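PDB 4TUF: major extracellular endoglucanase, which catalyses the endohydrolysis of (1->4)-beta-D-glucosidic linkages in cellulose, lichenin and cereal beta-D-glucans through its family 5 catalytic domain. Local coordinates for residues V57-C62 / D93-E98; H32-L37 / K43-Q48; V47-L52 / A97-R102; V106-H111 / P189-A194. All blocks are in the same frame, centred on the assembly; numbering follows the deposited sequence.

All four contacts belong to the TIM-barrel catalytic domain. Contacts 1 and 4 are buried and wholly apolar across their segments, and they meet on neighbouring parallel strands, 56-61 and 105-110: contact 1 fastens the outside of the first to helix 88-102, while contact 4 reaches from the second to strand 192-195 inside the barrel and to the residue leading into it on the outer side. Contact 2, also buried, packs the loop after strand 16-23 on helix 42-51 through methionine methyls. Contact 3 joins that helix to helix 88-102; lying partly at the surface, it alone is bridged by hydrogen bonds. Lys-43 of contact 2 and Lys-94 of contact 1 line one phosphate site.

Contact 1 of 4, residues V57-C62 / D93-E98. With 2HP (dihydrogenphosphate ion), chain E.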
loop_
_atom_site.group_PDB
_atom_site.type_symbol
_atom_site.label_atom_id
_atom_site.label_comp_id
_atom_site.label_asym_id
_atom_site.label_seq_id
_atom_site.Cartn_x
_atom_site.Cartn_y
_atom_site.Cartn_z
ATOM N N VAL A 57 7.590 -3.188 -4.416
ATOM C CA VAL A 57 6.346 -2.926 -5.117
ATOM C C VAL A 57 5.146 -3.362 -4.271
ATOM O O VAL A 57 5.152 -4.436 -3.666
ATOM C CB VAL A 57 6.333 -3.650 -6.491
ATOM C CG1 VAL A 57 4.945 -4.138 -6.853
ATOM C CG2 VAL A 57 6.886 -2.745 -7.577
ATOM N N ARG A 58 4.126 -2.513 -4.216
ATOM C CA ARG A 58 2.869 -2.863 -3.575
ATOM C C ARG A 58 1.839 -3.188 -4.657
ATOM O O ARG A 58 1.518 -2.337 -5.481
ATOM C CB ARG A 58 2.389 -1.718 -2.681
ATOM C CG ARG A 58 1.163 -2.021 -1.820
ATOM C CD ARG A 58 0.920 -0.856 -0.869
ATOM N NE ARG A 58 -0.238 -1.023 0.009
ATOM C CZ ARG A 58 -1.442 -0.514 -0.236
ATOM N NH1 ARG A 58 -1.657 0.184 -1.344
ATOM N NH2 ARG A 58 -2.432 -0.703 0.627
ATOM N N LEU A 59 1.337 -4.421 -4.655
ATOM C CA LEU A 59 0.418 -4.905 -5.691
ATOM C C LEU A 59 -1.031 -5.029 -5.229
ATOM O O LEU A 59 -1.402 -6.018 -4.597
ATOM C CB LEU A 59 0.873 -6.273 -6.208
ATOM C CG LEU A 59 1.751 -6.337 -7.451
ATOM C CD1 LEU A 59 1.864 -7.777 -7.911
ATOM C CD2 LEU A 59 1.181 -5.464 -8.553
ATOM N N PRO A 60 -1.861 -4.028 -5.545
ATOM C CA PRO A 60 -3.296 -4.202 -5.305
ATOM C C PRO A 60 -3.880 -5.355 -6.126
ATOM O O PRO A 60 -3.473 -5.571 -7.262
ATOM C CB PRO A 60 -3.892 -2.858 -5.747
ATOM C CG PRO A 60 -2.766 -1.874 -5.595
ATOM C CD PRO A 60 -1.519 -2.648 -5.937
ATOM N N PHE A 61 -4.812 -6.098 -5.541
ATOM C CA PHE A 61 -5.551 -7.123 -6.270
ATOM C C PHE A 61 -6.996 -7.159 -5.765
ATOM O O PHE A 61 -7.332 -6.505 -4.784
ATOM C CB PHE A 61 -4.896 -8.496 -6.110
ATOM C CG PHE A 61 -4.982 -9.050 -4.713
ATOM C CD1 PHE A 61 -6.066 -9.829 -4.322
ATOM C CD2 PHE A 61 -3.984 -8.786 -3.786
ATOM C CE1 PHE A 61 -6.153 -10.331 -3.031
ATOM C CE2 PHE A 61 -4.066 -9.282 -2.498
ATOM C CZ PHE A 61 -5.153 -10.057 -2.119
ATOM N N CYS A 62 -7.843 -7.925 -6.438
ATOM C CA CYS A 62 -9.229 -8.093 -6.026
ATOM C C CYS A 62 -9.557 -9.575 -6.117
ATOM O O CYS A 62 -8.839 -10.315 -6.788
ATOM C CB CYS A 62 -10.163 -7.259 -6.904
ATOM S SG CYS A 62 -10.217 -7.758 -8.650
ATOM N N ASP A 93 0.588 -14.539 -11.487
ATOM C CA ASP A 93 1.641 -15.510 -11.223
ATOM C C ASP A 93 2.937 -15.106 -11.917
ATOM O O ASP A 93 4.006 -15.099 -11.306
ATOM C CB ASP A 93 1.220 -16.910 -11.681
ATOM C CG ASP A 93 0.183 -17.541 -10.767
ATOM O OD1 ASP A 93 -0.154 -16.937 -9.720
ATOM O OD2 ASP A 93 -0.281 -18.657 -11.089
ATOM N N LYS A 94 2.823 -14.751 -13.193
ATOM C CA LYS A 94 3.978 -14.408 -14.014
ATOM C C LYS A 94 4.632 -13.082 -13.599
ATOM O O LYS A 94 5.850 -12.928 -13.692
ATOM C CB LYS A 94 3.563 -14.351 -15.483
ATOM C CG LYS A 94 4.688 -14.593 -16.462
ATOM C CD LYS A 94 4.149 -14.762 -17.872
ATOM C CE LYS A 94 5.220 -15.300 -18.803
ATOM N NZ LYS A 94 5.631 -16.677 -18.407
ATOM N N VAL A 95 3.822 -12.128 -13.147
ATOM C CA VAL A 95 4.344 -10.828 -12.733
ATOM C C VAL A 95 5.104 -10.922 -11.408
ATOM O O VAL A 95 6.199 -10.374 -11.269
ATOM C CB VAL A 95 3.216 -9.781 -12.605
ATOM C CG1 VAL A 95 3.736 -8.521 -11.934
ATOM C CG2 VAL A 95 2.646 -9.446 -13.976
ATOM N N ILE A 96 4.523 -11.623 -10.441
ATOM C CA ILE A 96 5.174 -11.835 -9.153
ATOM C C ILE A 96 6.477 -12.614 -9.334
ATOM O O ILE A 96 7.474 -12.347 -8.657
ATOM C CB ILE A 96 4.229 -12.564 -8.177
ATOM C CG1 ILE A 96 3.168 -11.586 -7.669
ATOM C CG2 ILE A 96 4.988 -13.137 -6.994
ATOM C CD1 ILE A 96 1.935 -12.253 -7.119
ATOM N N ALA A 97 6.474 -13.552 -10.277
ATOM C CA ALA A 97 7.668 -14.330 -10.585
ATOM C C ALA A 97 8.765 -13.449 -11.183
ATOM O O ALA A 97 9.955 -13.705 -10.983
ATOM C CB ALA A 97 7.325 -15.480 -11.535
ATOM N N GLU A 98 8.359 -12.415 -11.917
ATOM C CA GLU A 98 9.311 -11.509 -12.557
ATOM C C GLU A 98 9.962 -10.582 -11.539
ATOM O O GLU A 98 11.181 -10.400 -11.550
ATOM C CB GLU A 98 8.631 -10.685 -13.651
ATOM C CG GLU A 98 9.518 -9.599 -14.252
ATOM C CD GLU A 98 10.701 -10.158 -15.023
ATOM O OE1 GLU A 98 10.703 -11.371 -15.333
ATOM O OE2 GLU A 98 11.632 -9.377 -15.326
HETATM P P 2HP E . 8.499 -15.578 -21.121
HETATM O O1 2HP E . 9.483 -16.724 -21.132
HETATM O O2 2HP E . 8.860 -14.573 -22.192
HETATM O O3 2HP E . 7.111 -16.115 -21.382
HETATM O O4 2HP E . 8.539 -14.902 -19.769
#
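Leu-59 reaches out from strand 56-61 and ends against Ile-96 and Val-95 of helix 88-102. Its CB already points toward the helix, and here the flank is taken by Leu-108 of the neighbouring strand 105-110. At CG the chain divides. CD1 lies anti to CA (chi2 -170°), the most extended place the branch can take, and it is this methyl that bridges the gap: it meets CG1 of Ile-96 at 4.0 Å and, more loosely, CG1 of Val-95 at 4.5 Å, with the ring of Phe-99 one turn further along the helix beside it. Ile-96 arrives from the other direction, its CG1 beside the backbone N and anti to the carbonyl carbon (chi1 -75°), which swings the longer branch in so that the two side chains cross obliquely. The strand is two-faced: Arg-58, next to Leu-59, points into the barrel and forms a salt bridge with Glu-278, the probable nucleophile. The helix is two-faced as well, for Lys-94 faces outward and its CE lies 3.3 Å from O3 of a bound dihydrogenphosphate. Between the two segments only hydrocarbon meets hydrocarbon, so the contact rests on shape and exclusion of water, and no polar bond across it fixes the rotation of either side chain.

Contact 2 of 4, residues H32-L37 / K43-Q48; sequences HVMHGL and KDMIVQ
Met-45 of helix 42-51 and Met-34 of the preceding loop reach toward each other and meet tip to tip, CE to CE at 3.5 Å. Met-45 buries more surface here than Met-34. Its CG stands anti to the backbone N (chi1 -167°), the chain runs on nearly straight to SD, and a bend at the last torsion turns the methyl into the loop. There CE rests against three groups: the methyl of Met-34, the carbonyl O of His-35, and CD2 of Leu-37 at 4.0 Å, whose side chain crosses that of Met-45 at a slant. The loop bends round this methyl at Gly-36, where phi is positive (97°). Met-34 starts from the crowded position, with CG between the backbone N and the carbonyl carbon, and bends at its own final torsion to bring CE to the helix. Ile-46 lies nearby without touching the loop segment; it packs instead on Phe-99 of helix 88-102. No hydrogen bond joins loop and helix here, so the pliable thioether chains fill the interface by packing alone. In the barrel the loop follows strand 16-23 and leads into helix 42-51, which returns the chain to the parallel strand 56-61; the contact therefore packs the connection of this beta-alpha-beta crossover onto its own helix, with Trp-314 also touching Met-45 and helix 88-102 alongside.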
loop_
_atom_site.group_PDB
_atom_site.type_symbol
_atom_site.label_atom_id
_atom_site.label_comp_id
_atom_site.label_asym_id
_atom_site.label_seq_id
_atom_site.Cartn_x
_atom_site.Cartn_y
_atom_site.Cartn_z
ATOM N N HIS A 32 -8.356 -6.531 -14.510
ATOM C CA HIS A 32 -7.694 -7.660 -13.859
ATOM C C HIS A 32 -6.282 -7.911 -14.395
ATOM O O HIS A 32 -5.900 -9.049 -14.657
ATOM C CB HIS A 32 -8.538 -8.928 -14.007
ATOM C CG HIS A 32 -9.975 -8.742 -13.624
ATOM N ND1 HIS A 32 -10.993 -8.692 -14.553
ATOM C CD2 HIS A 32 -10.562 -8.585 -12.414
ATOM C CE1 HIS A 32 -12.146 -8.519 -13.931
ATOM N NE2 HIS A 32 -11.911 -8.448 -12.633
ATOM N N VAL A 33 -5.512 -6.841 -14.551
ATOM C CA VAL A 33 -4.119 -6.932 -14.977
ATOM C C VAL A 33 -3.477 -5.580 -14.700
ATOM O O VAL A 33 -4.167 -4.562 -14.741
ATOM C CB VAL A 33 -3.993 -7.313 -16.483
ATOM C CG1 VAL A 33 -4.596 -6.232 -17.374
ATOM C CG2 VAL A 33 -2.541 -7.593 -16.872
ATOM N N MET A 34 -2.179 -5.554 -14.401
ATOM C CA MET A 34 -1.495 -4.280 -14.164
ATOM C C MET A 34 -1.671 -3.368 -15.378
ATOM O O MET A 34 -1.679 -3.835 -16.512
ATOM C CB MET A 34 -0.008 -4.489 -13.850
ATOM C CG MET A 34 0.818 -4.991 -15.012
ATOM S SD MET A 34 2.572 -5.150 -14.624
ATOM C CE MET A 34 3.031 -3.442 -14.433
ATOM N N HIS A 35 -1.841 -2.075 -15.123
ATOM C CA HIS A 35 -2.169 -1.102 -16.162
ATOM C C HIS A 35 -1.005 -0.763 -17.081
ATOM O O HIS A 35 0.158 -0.931 -16.719
ATOM C CB HIS A 35 -2.689 0.193 -15.528
ATOM C CG HIS A 35 -4.138 0.149 -15.158
ATOM N ND1 HIS A 35 -4.669 0.917 -14.146
ATOM C CD2 HIS A 35 -5.169 -0.563 -15.672
ATOM C CE1 HIS A 35 -5.965 0.678 -14.047
ATOM N NE2 HIS A 35 -6.293 -0.217 -14.962
ATOM N N GLY A 36 -1.336 -0.271 -18.272
ATOM C CA GLY A 36 -0.343 0.237 -19.196
ATOM C C GLY A 36 0.095 -0.754 -20.252
ATOM O O GLY A 36 0.935 -0.442 -21.100
ATOM N N LEU A 37 -0.477 -1.950 -20.219
ATOM C CA LEU A 37 -0.095 -2.975 -21.179
ATOM C C LEU A 37 -0.768 -2.735 -22.529
ATOM O O LEU A 37 -0.680 -3.567 -23.430
ATOM C CB LEU A 37 -0.425 -4.370 -20.643
ATOM C CG LEU A 37 0.203 -4.684 -19.280
ATOM C CD1 LEU A 37 0.182 -6.176 -18.973
ATOM C CD2 LEU A 37 1.625 -4.135 -19.178
ATOM N N LYS A 43 7.192 -6.670 -18.998
ATOM C CA LYS A 43 8.533 -6.986 -18.519
ATOM C C LYS A 43 9.446 -5.764 -18.609
ATOM O O LYS A 43 10.229 -5.497 -17.695
ATOM C CB LYS A 43 9.125 -8.149 -19.319
ATOM C CG LYS A 43 9.789 -9.234 -18.488
ATOM C CD LYS A 43 10.761 -10.042 -19.343
ATOM C CE LYS A 43 11.068 -11.412 -18.747
ATOM N NZ LYS A 43 9.929 -12.365 -18.914
ATOM N N ASP A 44 9.340 -5.019 -19.707
ATOM C CA ASP A 44 10.165 -3.830 -19.903
ATOM C C ASP A 44 9.795 -2.714 -18.930
ATOM O O ASP A 44 10.655 -1.954 -18.492
ATOM C CB ASP A 44 10.054 -3.330 -21.346
ATOM C CG ASP A 44 10.820 -4.208 -22.328
ATOM O OD1 ASP A 44 11.236 -5.322 -21.932
ATOM O OD2 ASP A 44 11.002 -3.789 -23.494
ATOM N N MET A 45 8.516 -2.618 -18.590
ATOM C CA MET A 45 8.062 -1.611 -17.641
ATOM C C MET A 45 8.564 -1.915 -16.224
ATOM O O MET A 45 8.855 -1.007 -15.448
ATOM C CB MET A 45 6.535 -1.514 -17.663
ATOM C CG MET A 45 5.987 -0.295 -16.947
ATOM S SD MET A 45 4.359 0.203 -17.539
ATOM C CE MET A 45 3.385 -1.225 -17.098
ATOM N N ILE A 46 8.668 -3.195 -15.887
ATOM C CA ILE A 46 9.233 -3.585 -14.599
ATOM C C ILE A 46 10.724 -3.265 -14.570
ATOM O O ILE A 46 11.229 -2.705 -13.599
ATOM C CB ILE A 46 9.009 -5.082 -14.315
ATOM C CG1 ILE A 46 7.538 -5.342 -13.983
ATOM C CG2 ILE A 46 9.900 -5.557 -13.174
ATOM C CD1 ILE A 46 7.207 -6.806 -13.832
ATOM N N VAL A 47 11.415 -3.622 -15.649
ATOM C CA VAL A 47 12.837 -3.346 -15.804
ATOM C C VAL A 47 13.126 -1.867 -15.583
ATOM O O VAL A 47 14.133 -1.503 -14.971
ATOM C CB VAL A 47 13.336 -3.775 -17.208
ATOM C CG1 VAL A 47 14.643 -3.083 -17.570
ATOM C CG2 VAL A 47 13.484 -5.284 -17.281
ATOM N N GLN A 48 12.220 -1.017 -16.060
ATOM C CA GLN A 48 12.405 0.424 -15.957
ATOM C C GLN A 48 12.257 0.931 -14.528
ATOM O O GLN A 48 13.011 1.796 -14.093
ATOM C CB GLN A 48 11.417 1.168 -16.850
ATOM C CG GLN A 48 11.716 2.651 -16.928
ATOM C CD GLN A 48 10.735 3.409 -17.784
ATOM O OE1 GLN A 48 9.631 2.934 -18.055
ATOM N NE2 GLN A 48 11.133 4.605 -18.219
#

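Contact 3 of 4, residues V47-L52 / A97-R102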
loop_
_atom_site.group_PDB
_atom_site.type_symbol
_atom_site.label_atom_id
_atom_site.label_comp_id
_atom_site.label_asym_id
_atom_site.label_seq_id
_atom_site.Cartn_x
_atom_site.Cartn_y
_atom_site.Cartn_z
ATOM N N VAL A 47 11.415 -3.622 -15.649
ATOM C CA VAL A 47 12.837 -3.346 -15.804
ATOM C C VAL A 47 13.126 -1.867 -15.583
ATOM O O VAL A 47 14.133 -1.503 -14.971
ATOM C CB VAL A 47 13.336 -3.775 -17.208
ATOM C CG1 VAL A 47 14.643 -3.083 -17.570
ATOM C CG2 VAL A 47 13.484 -5.284 -17.281
ATOM N N GLN A 48 12.220 -1.017 -16.060
ATOM C CA GLN A 48 12.405 0.424 -15.957
ATOM C C GLN A 48 12.257 0.931 -14.528
ATOM O O GLN A 48 13.011 1.796 -14.093
ATOM C CB GLN A 48 11.417 1.168 -16.850
ATOM C CG GLN A 48 11.716 2.651 -16.928
ATOM C CD GLN A 48 10.735 3.409 -17.784
ATOM O OE1 GLN A 48 9.631 2.934 -18.055
ATOM N NE2 GLN A 48 11.133 4.605 -18.219
ATOM N N MET A 49 11.283 0.399 -13.798
ATOM C CA MET A 49 11.005 0.920 -12.471
ATOM C C MET A 49 12.081 0.472 -11.488
ATOM O O MET A 49 12.323 1.139 -10.485
ATOM C CB MET A 49 9.599 0.512 -11.997
ATOM C CG MET A 49 9.430 -0.904 -11.500
ATOM S SD MET A 49 7.738 -1.178 -10.917
ATOM C CE MET A 49 6.870 -1.507 -12.449
ATOM N N GLN A 50 12.754 -0.635 -11.780
ATOM C CA GLN A 50 13.865 -1.040 -10.932
ATOM C C GLN A 50 15.064 -0.144 -11.203
ATOM O O GLN A 50 15.819 0.188 -10.289
ATOM C CB GLN A 50 14.237 -2.508 -11.149
ATOM C CG GLN A 50 15.298 -3.000 -10.175
ATOM C CD GLN A 50 15.628 -4.468 -10.342
ATOM O OE1 GLN A 50 15.889 -4.943 -11.450
ATOM N NE2 GLN A 50 15.620 -5.199 -9.235
ATOM N N GLY A 51 15.223 0.252 -12.464
ATOM C CA GLY A 51 16.328 1.098 -12.878
ATOM C C GLY A 51 16.287 2.499 -12.297
ATOM O O GLY A 51 17.319 3.160 -12.194
ATOM N N LEU A 52 15.098 2.957 -11.918
ATOM C CA LEU A 52 14.945 4.289 -11.345
ATOM C C LEU A 52 15.376 4.298 -9.889
ATOM O O LEU A 52 15.627 5.357 -9.310
ATOM C CB LEU A 52 13.502 4.771 -11.463
ATOM C CG LEU A 52 12.969 4.991 -12.877
ATOM C CD1 LEU A 52 11.461 5.155 -12.835
ATOM C CD2 LEU A 52 13.625 6.196 -13.524
ATOM N N ALA A 97 6.474 -13.552 -10.277
ATOM C CA ALA A 97 7.668 -14.330 -10.585
ATOM C C ALA A 97 8.765 -13.449 -11.183
ATOM O O ALA A 97 9.955 -13.705 -10.983
ATOM C CB ALA A 97 7.325 -15.480 -11.535
ATOM N N GLU A 98 8.359 -12.415 -11.917
ATOM C CA GLU A 98 9.311 -11.509 -12.557
ATOM C C GLU A 98 9.962 -10.582 -11.539
ATOM O O GLU A 98 11.181 -10.400 -11.550
ATOM C CB GLU A 98 8.631 -10.685 -13.651
ATOM C CG GLU A 98 9.518 -9.599 -14.252
ATOM C CD GLU A 98 10.701 -10.158 -15.023
ATOM O OE1 GLU A 98 10.703 -11.371 -15.333
ATOM O OE2 GLU A 98 11.632 -9.377 -15.326
ATOM N N PHE A 99 9.144 -9.989 -10.670
ATOM C CA PHE A 99 9.653 -9.214 -9.542
ATOM C C PHE A 99 10.638 -10.040 -8.726
ATOM O O PHE A 99 11.688 -9.551 -8.312
ATOM C CB PHE A 99 8.509 -8.746 -8.641
ATOM C CG PHE A 99 7.700 -7.620 -9.215
ATOM C CD1 PHE A 99 8.321 -6.495 -9.735
ATOM C CD2 PHE A 99 6.314 -7.687 -9.239
ATOM C CE1 PHE A 99 7.573 -5.458 -10.264
ATOM C CE2 PHE A 99 5.561 -6.653 -9.768
ATOM C CZ PHE A 99 6.191 -5.537 -10.281
ATOM N N ASN A 100 10.286 -11.302 -8.508
ATOM C CA ASN A 100 11.098 -12.204 -7.706
ATOM C C ASN A 100 12.451 -12.477 -8.345
ATOM O O ASN A 100 13.471 -12.493 -7.662
ATOM C CB ASN A 100 10.351 -13.518 -7.475
ATOM C CG ASN A 100 11.117 -14.477 -6.594
ATOM O OD1 ASN A 100 11.152 -14.321 -5.371
ATOM N ND2 ASN A 100 11.728 -15.486 -7.209
ATOM N N ALA A 101 12.451 -12.686 -9.659
ATOM C CA ALA A 101 13.680 -12.969 -10.397
ATOM C C ALA A 101 14.599 -11.752 -10.456
ATOM O O ALA A 101 15.816 -11.892 -10.548
ATOM C CB ALA A 101 13.355 -13.445 -11.803
ATOM N N ARG A 102 14.014 -10.561 -10.397
ATOM C CA ARG A 102 14.798 -9.330 -10.428
ATOM C C ARG A 102 15.245 -8.889 -9.035
ATOM O O ARG A 102 16.056 -7.969 -8.897
ATOM C CB ARG A 102 14.004 -8.209 -11.092
ATOM C CG ARG A 102 13.700 -8.464 -12.549
ATOM C CD ARG A 102 13.540 -7.162 -13.288
ATOM N NE ARG A 102 14.795 -6.422 -13.325
ATOM C CZ ARG A 102 15.705 -6.555 -14.282
ATOM N NH1 ARG A 102 15.492 -7.399 -15.281
ATOM N NH2 ARG A 102 16.824 -5.846 -14.241
#
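OE1 of Gln-50 is gripped by two nitrogens of Arg-102: NE donates to it at 2.6 Å with an angle of 157°, and NH2 adds a weak bond at 3.1 Å. The oxygen lies near the guanidinium plane, yet NE stands above the plane of the amide carbonyl, and the two flat groups are steeply inclined to one another. The other end of the same amide is used too, NE2 giving a straighter bond (165°) to the backbone O of Arg-102 at 2.8 Å. One glutamine thus holds both the side chain and the main chain of a single arginine, which fixes which way round its amide lies. The fully extended chain of Gln-50 spans the gap, while Arg-102 folds back at its third torsion to present NE. Over one face of the guanidinium lies Val-47, CG2 to NH1 at 3.5 Å. Deeper in, SD of Met-49 sits at the edge of the Phe-99 ring, 4.3 Å from CE1. Helices 42-51 and 88-102 run side by side round the barrel, where the axes of the two short segments approach to 11.5 Å at an angle of 40°, and Met-49 and Phe-99 both pack inward on Val-57 of strand 56-61.

Contact 4 of 4, residues V106-H111 / P189-A194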
loop_
_atom_site.group_PDB
_atom_site.type_symbol
_atom_site.label_atom_id
_atom_site.label_comp_id
_atom_site.label_asym_id
_atom_site.label_seq_id
_atom_site.Cartn_x
_atom_site.Cartn_y
_atom_site.Cartn_z
ATOM N N VAL A 106 7.842 -7.678 -2.890
ATOM C CA VAL A 106 6.443 -7.489 -3.259
ATOM C C VAL A 106 5.511 -7.557 -2.047
ATOM O O VAL A 106 5.467 -8.563 -1.341
ATOM C CB VAL A 106 5.997 -8.544 -4.299
ATOM C CG1 VAL A 106 4.517 -8.410 -4.604
ATOM C CG2 VAL A 106 6.811 -8.411 -5.563
ATOM N N LEU A 107 4.771 -6.479 -1.810
ATOM C CA LEU A 107 3.742 -6.460 -0.781
ATOM C C LEU A 107 2.372 -6.543 -1.450
ATOM O O LEU A 107 1.916 -5.584 -2.069
ATOM C CB LEU A 107 3.850 -5.194 0.087
ATOM C CG LEU A 107 2.926 -5.072 1.321
ATOM C CD1 LEU A 107 3.200 -6.164 2.352
ATOM C CD2 LEU A 107 3.035 -3.698 1.982
ATOM N N LEU A 108 1.722 -7.696 -1.341
ATOM C CA LEU A 108 0.390 -7.860 -1.910
ATOM C C LEU A 108 -0.640 -7.109 -1.059
ATOM O O LEU A 108 -0.464 -6.957 0.146
ATOM C CB LEU A 108 0.040 -9.349 -2.039
ATOM C CG LEU A 108 0.957 -10.089 -3.024
ATOM C CD1 LEU A 108 0.819 -11.587 -2.918
ATOM C CD2 LEU A 108 0.693 -9.646 -4.454
ATOM N N ASP A 109 -1.705 -6.639 -1.703
ATOM C CA ASP A 109 -2.667 -5.732 -1.088
ATOM C C ASP A 109 -4.099 -6.102 -1.489
ATOM O O ASP A 109 -4.453 -6.057 -2.666
ATOM C CB ASP A 109 -2.332 -4.288 -1.490
ATOM C CG ASP A 109 -3.504 -3.324 -1.312
ATOM O OD1 ASP A 109 -4.338 -3.528 -0.405
ATOM O OD2 ASP A 109 -3.580 -2.341 -2.081
ATOM N N HIS A 110 -4.915 -6.468 -0.506
ATOM C CA HIS A 110 -6.324 -6.784 -0.741
ATOM C C HIS A 110 -7.100 -5.483 -0.858
ATOM O O HIS A 110 -7.550 -4.918 0.146
ATOM C CB HIS A 110 -6.890 -7.646 0.387
ATOM C CG HIS A 110 -8.233 -8.231 0.081
ATOM N ND1 HIS A 110 -9.355 -7.453 -0.119
ATOM C CD2 HIS A 110 -8.632 -9.517 -0.064
ATOM C CE1 HIS A 110 -10.388 -8.237 -0.380
ATOM N NE2 HIS A 110 -9.976 -9.494 -0.349
ATOM N N HIS A 111 -7.266 -5.010 -2.088
ATOM C CA HIS A 111 -7.606 -3.610 -2.305
ATOM C C HIS A 111 -9.101 -3.348 -2.321
ATOM O O HIS A 111 -9.584 -2.388 -1.710
ATOM C CB HIS A 111 -6.984 -3.134 -3.616
ATOM C CG HIS A 111 -6.682 -1.671 -3.647
ATOM N ND1 HIS A 111 -5.558 -1.134 -3.060
ATOM C CD2 HIS A 111 -7.353 -0.634 -4.201
ATOM C CE1 HIS A 111 -5.551 0.175 -3.249
ATOM N NE2 HIS A 111 -6.629 0.503 -3.940
ATOM N N PRO A 189 3.939 -18.457 7.634
ATOM C CA PRO A 189 4.395 -17.918 8.924
ATOM C C PRO A 189 5.614 -16.997 8.823
ATOM O O PRO A 189 5.967 -16.358 9.816
ATOM C CB PRO A 189 4.725 -19.180 9.732
ATOM C CG PRO A 189 4.958 -20.240 8.718
ATOM C CD PRO A 189 4.073 -19.922 7.561
ATOM N N LYS A 190 6.229 -16.920 7.646
ATOM C CA LYS A 190 7.379 -16.045 7.430
ATOM C C LYS A 190 6.993 -14.748 6.711
ATOM O O LYS A 190 7.858 -13.964 6.318
ATOM C CB LYS A 190 8.458 -16.784 6.636
ATOM C CG LYS A 190 9.180 -17.850 7.444
ATOM C CD LYS A 190 10.010 -18.773 6.576
ATOM C CE LYS A 190 10.993 -17.990 5.730
ATOM N NZ LYS A 190 11.929 -18.885 4.983
ATOM N N TRP A 191 5.693 -14.526 6.540
ATOM C CA TRP A 191 5.206 -13.305 5.912
ATOM C C TRP A 191 4.950 -12.199 6.927
ATOM O O TRP A 191 4.559 -12.467 8.059
ATOM C CB TRP A 191 3.919 -13.574 5.137
ATOM C CG TRP A 191 4.135 -14.104 3.758
ATOM C CD1 TRP A 191 5.262 -14.698 3.270
ATOM C CD2 TRP A 191 3.195 -14.075 2.679
ATOM N NE1 TRP A 191 5.079 -15.047 1.951
ATOM C CE2 TRP A 191 3.819 -14.674 1.565
ATOM C CE3 TRP A 191 1.887 -13.599 2.544
ATOM C CZ2 TRP A 191 3.174 -14.815 0.336
ATOM C CZ3 TRP A 191 1.250 -13.737 1.322
ATOM C CH2 TRP A 191 1.892 -14.339 0.236
ATOM N N LEU A 192 5.159 -10.956 6.506
ATOM C CA LEU A 192 4.783 -9.806 7.316
ATOM C C LEU A 192 3.305 -9.475 7.132
ATOM O O LEU A 192 2.726 -9.691 6.063
ATOM C CB LEU A 192 5.630 -8.588 6.954
ATOM C CG LEU A 192 7.146 -8.715 7.048
ATOM C CD1 LEU A 192 7.790 -7.405 6.643
ATOM C CD2 LEU A 192 7.571 -9.113 8.448
ATOM N N ILE A 193 2.698 -8.941 8.182
ATOM C CA ILE A 193 1.308 -8.518 8.136
ATOM C C ILE A 193 1.240 -7.000 8.195
ATOM O O ILE A 193 1.627 -6.396 9.197
ATOM C CB ILE A 193 0.506 -9.123 9.298
ATOM C CG1 ILE A 193 0.686 -10.645 9.330
ATOM C CG2 ILE A 193 -0.968 -8.762 9.185
ATOM C CD1 ILE A 193 0.082 -11.345 8.137
ATOM N N ALA A 194 0.778 -6.375 7.120
ATOM C CA ALA A 194 0.645 -4.920 7.124
ATOM C C ALA A 194 -0.766 -4.522 7.534
ATOM O O ALA A 194 -1.749 -5.024 6.984
ATOM C CB ALA A 194 0.991 -4.336 5.767
#
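Leu-107 and Leu-108, successive residues of strand 105-110, each touch the segment 189-194, but from different faces of the sheet. CD2 of Leu-107, the branch carried furthest from the backbone because it lies anti to CA, meets CB of Ala-194 at 4.3 Å inside the barrel. Leu-108 turns to the outer side, where its CD1 approaches CH2 of Trp-191 at 4.3 Å, obliquely to the ring. Both pairs are apolar, and no hydrogen bond joins the segments. The next shell sets these groups: Trp-191 and Leu-108 both pack on Leu-152 and on Tyr-143 of helix 129-143, while backbone bonds to Val-57 and Leu-59 of the adjoining strand hold Leu-107. Just past the end of strand 105-110, ND1 of His-111 donates back to OD2 of Asp-109 at 2.5 Å, nearly straight at 167°; the oxygen is met on its syn side, somewhat out of the carboxylate plane, and lies close to the imidazole plane. Asp-109 shares the inner face with Leu-107, whose side chain is about 9 Å from that of Glu-278, the probable nucleophile. Strand 149-153 runs between strands 105-110 and 192-195, and the contact spans it through Ala-194 within the barrel and, beneath helix 129-143, through Trp-191 just before strand 192-195.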